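Phosphoribosylaminoimidazole-succinocarboxamide synthase (Thermotoga maritima, PDB 1KUT) catalyses the ATP-dependent joining of L-aspartate to the carboxylate of 5-aminoimidazole ribonucleotide carboxylate, giving SAICAR in de novo purine biosynthesis. Local coordinates at residues K39-M51 with H62-V74. Residues are numbered along the deposited sequence; the frame is centred on the assembly and turned at random.
Sequences KGSICAETTAILM and HLVEYIPPRTLKV
Pro69 O, in the turn that follows strand 63-67, is gripped by Tyr66 OH, which donates a hydrogen bond at 2.6 Å from above the carbonyl plane, and touched more weakly by Ser41 CA of the helix in a CA-H...O contact at 3.2 Å. Tyrosine suits this place because its ring packs while its hydroxyl ties down the turn, where a cis peptide bond precedes Pro69. With CG anti to the backbone N (chi1 172°), the ring takes Glu45 CA over one face in a CH-pi contact, 4.3 Å from its centroid, while Pro68 N sits over the opposite face. Glu45 CB lies alongside the hydroxyl end, and its extended chain carries the carboxylate on to a salt bridge with Arg225. A phenylalanine here would probably leave Pro69 O without its hydroxyl donor and the turn less firmly fixed. Strands 63-67 and 71-74 form an antiparallel hairpin with a classic beta bulge, Val64 and Glu65 both facing Lys73, at the edge of a five-stranded sheet; helix 39-51 packs against it, 38° from the direction of strand 71-74. Small residues let the backbones approach: Ala44 CB rests 3.6 Å from Arg70 CA, and Ala48 CB meets Tyr66 CB at 3.7 Å. Leu72 forks, CD1 against Ala44 O and Ala48 CB, CD2 on Thr47 CG2. Thr47 OG1 bonds back to Cys43 O, from the face opposite that taken by Thr47 N, and also meets Ile187 N. Selenomethionine Met51, long and flexible, sets its selenium at the edge of the His62 ring, 3.9 Å from ND1.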
# COMPACT_ATOMS: atom_id res chain seq x y z
N LYS B 39 -27.75 -9.07 -17.12
CA LYS B 39 -26.65 -9.26 -16.19
C LYS B 39 -26.90 -8.52 -14.84
O LYS B 39 -26.45 -8.97 -13.78
CB LYS B 39 -25.37 -8.79 -16.88
CG LYS B 39 -24.10 -8.81 -16.05
CD LYS B 39 -23.87 -7.46 -15.42
CE LYS B 39 -22.48 -7.36 -14.84
NZ LYS B 39 -22.30 -6.03 -14.20
N GLY B 40 -27.62 -7.40 -14.88
CA GLY B 40 -27.91 -6.65 -13.67
C GLY B 40 -28.82 -7.42 -12.72
O GLY B 40 -28.62 -7.40 -11.51
N SER B 41 -29.81 -8.10 -13.29
CA SER B 41 -30.77 -8.89 -12.51
C SER B 41 -30.05 -10.05 -11.83
O SER B 41 -30.36 -10.42 -10.70
CB SER B 41 -31.84 -9.43 -13.45
OG SER B 41 -32.26 -8.41 -14.35
N ILE B 42 -29.09 -10.62 -12.55
CA ILE B 42 -28.31 -11.74 -12.07
C ILE B 42 -27.49 -11.32 -10.85
O ILE B 42 -27.51 -11.99 -9.82
CB ILE B 42 -27.37 -12.27 -13.20
CG1 ILE B 42 -28.16 -13.22 -14.10
CG2 ILE B 42 -26.13 -12.93 -12.62
CD1 ILE B 42 -27.38 -13.78 -15.27
N CYS B 43 -26.77 -10.21 -10.97
CA CYS B 43 -25.94 -9.73 -9.88
C CYS B 43 -26.76 -9.25 -8.68
O CYS B 43 -26.40 -9.51 -7.53
CB CYS B 43 -25.01 -8.61 -10.39
SG CYS B 43 -23.66 -9.23 -11.49
N ALA B 44 -27.88 -8.59 -8.94
CA ALA B 44 -28.74 -8.11 -7.87
C ALA B 44 -29.17 -9.29 -7.03
O ALA B 44 -29.05 -9.27 -5.81
CB ALA B 44 -29.97 -7.39 -8.45
N GLU B 45 -29.65 -10.34 -7.68
CA GLU B 45 -30.10 -11.51 -6.93
C GLU B 45 -29.00 -12.30 -6.22
O GLU B 45 -29.20 -12.75 -5.09
CB GLU B 45 -30.91 -12.44 -7.83
CG GLU B 45 -31.45 -13.65 -7.10
CD GLU B 45 -32.25 -14.56 -8.02
OE1 GLU B 45 -32.71 -15.63 -7.54
OE2 GLU B 45 -32.44 -14.18 -9.21
N THR B 46 -27.84 -12.50 -6.83
CA THR B 46 -26.81 -13.24 -6.11
C THR B 46 -26.31 -12.38 -4.94
O THR B 46 -25.94 -12.90 -3.90
CB THR B 46 -25.65 -13.75 -7.04
OG1 THR B 46 -24.51 -12.91 -6.93
CG2 THR B 46 -26.12 -13.80 -8.48
N THR B 47 -26.33 -11.07 -5.09
CA THR B 47 -25.92 -10.19 -4.00
C THR B 47 -26.88 -10.38 -2.82
O THR B 47 -26.45 -10.59 -1.69
CB THR B 47 -25.96 -8.69 -4.41
OG1 THR B 47 -24.99 -8.46 -5.43
CG2 THR B 47 -25.66 -7.78 -3.22
N ALA B 48 -28.19 -10.33 -3.11
CA ALA B 48 -29.23 -10.49 -2.10
C ALA B 48 -29.21 -11.83 -1.38
O ALA B 48 -29.53 -11.92 -0.20
CB ALA B 48 -30.58 -10.28 -2.73
N ILE B 49 -28.86 -12.88 -2.11
CA ILE B 49 -28.76 -14.21 -1.53
C ILE B 49 -27.55 -14.25 -0.60
O ILE B 49 -27.65 -14.57 0.58
CB ILE B 49 -28.57 -15.26 -2.66
CG1 ILE B 49 -29.90 -15.43 -3.40
CG2 ILE B 49 -28.02 -16.57 -2.09
CD1 ILE B 49 -29.91 -16.57 -4.39
N LEU B 50 -26.38 -13.90 -1.13
CA LEU B 50 -25.18 -13.89 -0.32
C LEU B 50 -25.31 -13.00 0.94
O LEU B 50 -25.04 -13.45 2.05
CB LEU B 50 -23.99 -13.45 -1.18
CG LEU B 50 -23.18 -14.50 -1.96
CD1 LEU B 50 -23.84 -15.88 -1.93
CD2 LEU B 50 -22.96 -14.01 -3.39
N MSE B 51 -25.75 -11.75 0.78
CA MSE B 51 -25.89 -10.83 1.92
C MSE B 51 -26.91 -11.26 2.97
O MSE B 51 -26.76 -10.96 4.16
CB MSE B 51 -26.24 -9.43 1.44
CG MSE B 51 -25.15 -8.79 0.63
SE MSE B 51 -25.42 -6.88 0.63
CE MSE B 51 -27.05 -6.76 -0.36
N HIS B 62 -26.04 -3.72 4.25
CA HIS B 62 -27.08 -2.74 3.98
C HIS B 62 -28.34 -3.27 3.28
O HIS B 62 -29.28 -2.50 3.04
CB HIS B 62 -26.47 -1.54 3.20
CG HIS B 62 -26.14 -1.82 1.76
ND1 HIS B 62 -25.89 -3.08 1.26
CD2 HIS B 62 -25.97 -0.96 0.72
CE1 HIS B 62 -25.59 -3.00 -0.02
NE2 HIS B 62 -25.62 -1.72 -0.37
N LEU B 63 -28.39 -4.57 2.98
CA LEU B 63 -29.57 -5.13 2.31
C LEU B 63 -30.82 -5.19 3.17
O LEU B 63 -30.82 -5.75 4.27
CB LEU B 63 -29.30 -6.55 1.79
CG LEU B 63 -30.53 -7.34 1.30
CD1 LEU B 63 -31.12 -6.68 0.05
CD2 LEU B 63 -30.16 -8.81 1.00
N VAL B 64 -31.91 -4.60 2.68
CA VAL B 64 -33.16 -4.69 3.41
C VAL B 64 -33.95 -5.81 2.74
O VAL B 64 -34.47 -6.69 3.41
CB VAL B 64 -33.95 -3.36 3.41
CG1 VAL B 64 -35.32 -3.57 4.10
CG2 VAL B 64 -33.13 -2.28 4.13
N GLU B 65 -34.03 -5.79 1.40
CA GLU B 65 -34.74 -6.84 0.67
C GLU B 65 -34.49 -6.77 -0.82
O GLU B 65 -34.04 -5.73 -1.34
CB GLU B 65 -36.26 -6.78 0.94
CG GLU B 65 -37.00 -5.59 0.35
CD GLU B 65 -38.53 -5.76 0.41
OE1 GLU B 65 -39.26 -4.74 0.56
OE2 GLU B 65 -39.02 -6.92 0.29
N TYR B 66 -34.77 -7.86 -1.52
CA TYR B 66 -34.58 -7.92 -2.97
C TYR B 66 -35.89 -7.57 -3.68
O TYR B 66 -36.93 -8.14 -3.37
CB TYR B 66 -34.10 -9.32 -3.38
CG TYR B 66 -34.05 -9.58 -4.88
CD1 TYR B 66 -33.48 -8.66 -5.75
CD2 TYR B 66 -34.55 -10.77 -5.41
CE1 TYR B 66 -33.40 -8.93 -7.13
CE2 TYR B 66 -34.48 -11.05 -6.76
CZ TYR B 66 -33.90 -10.13 -7.62
OH TYR B 66 -33.81 -10.44 -8.97
N ILE B 67 -35.81 -6.62 -4.61
CA ILE B 67 -36.96 -6.18 -5.39
C ILE B 67 -36.68 -6.58 -6.83
O ILE B 67 -36.08 -5.81 -7.60
CB ILE B 67 -37.15 -4.65 -5.31
CG1 ILE B 67 -37.09 -4.17 -3.85
CG2 ILE B 67 -38.49 -4.26 -5.91
CD1 ILE B 67 -38.23 -4.64 -2.97
N PRO B 68 -37.12 -7.78 -7.24
CA PRO B 68 -36.90 -8.28 -8.60
C PRO B 68 -37.29 -7.24 -9.63
O PRO B 68 -38.23 -6.47 -9.42
CB PRO B 68 -37.79 -9.52 -8.67
CG PRO B 68 -37.99 -9.93 -7.22
CD PRO B 68 -38.12 -8.60 -6.53
N PRO B 69 -36.60 -7.20 -10.77
CA PRO B 69 -35.48 -8.07 -11.16
C PRO B 69 -34.05 -7.64 -10.79
O PRO B 69 -33.21 -8.48 -10.50
CB PRO B 69 -35.66 -8.17 -12.67
CG PRO B 69 -36.12 -6.75 -13.01
CD PRO B 69 -37.18 -6.52 -11.95
N ARG B 70 -33.78 -6.33 -10.79
CA ARG B 70 -32.43 -5.85 -10.53
C ARG B 70 -32.29 -4.72 -9.52
O ARG B 70 -31.37 -3.89 -9.62
CB ARG B 70 -31.81 -5.40 -11.86
CG ARG B 70 -32.58 -4.26 -12.56
CD ARG B 70 -32.13 -4.10 -14.03
NE ARG B 70 -31.76 -2.72 -14.37
CZ ARG B 70 -31.12 -2.37 -15.49
NH1 ARG B 70 -30.78 -3.28 -16.39
NH2 ARG B 70 -30.81 -1.09 -15.72
N THR B 71 -33.18 -4.71 -8.53
CA THR B 71 -33.18 -3.67 -7.51
C THR B 71 -33.06 -4.21 -6.08
O THR B 71 -33.63 -5.24 -5.75
CB THR B 71 -34.47 -2.82 -7.60
OG1 THR B 71 -34.44 -2.05 -8.80
CG2 THR B 71 -34.60 -1.89 -6.40
N LEU B 72 -32.32 -3.49 -5.25
CA LEU B 72 -32.14 -3.89 -3.85
C LEU B 72 -32.58 -2.75 -2.95
O LEU B 72 -32.16 -1.60 -3.13
CB LEU B 72 -30.67 -4.21 -3.57
CG LEU B 72 -30.27 -5.65 -3.28
CD1 LEU B 72 -30.85 -6.58 -4.31
CD2 LEU B 72 -28.76 -5.74 -3.26
N LYS B 73 -33.43 -3.05 -1.98
CA LYS B 73 -33.83 -2.00 -1.06
C LYS B 73 -32.75 -2.03 0.01
O LYS B 73 -32.56 -3.04 0.71
CB LYS B 73 -35.21 -2.29 -0.47
CG LYS B 73 -35.75 -1.18 0.42
CD LYS B 73 -37.07 -1.65 1.00
CE LYS B 73 -37.39 -1.01 2.35
NZ LYS B 73 -38.50 -1.78 3.03
N VAL B 74 -32.02 -0.93 0.13
CA VAL B 74 -30.94 -0.85 1.10
C VAL B 74 -31.10 0.29 2.08
O VAL B 74 -31.87 1.22 1.85
CB VAL B 74 -29.58 -0.67 0.39
CG1 VAL B 74 -29.29 -1.89 -0.48
CG2 VAL B 74 -29.60 0.59 -0.46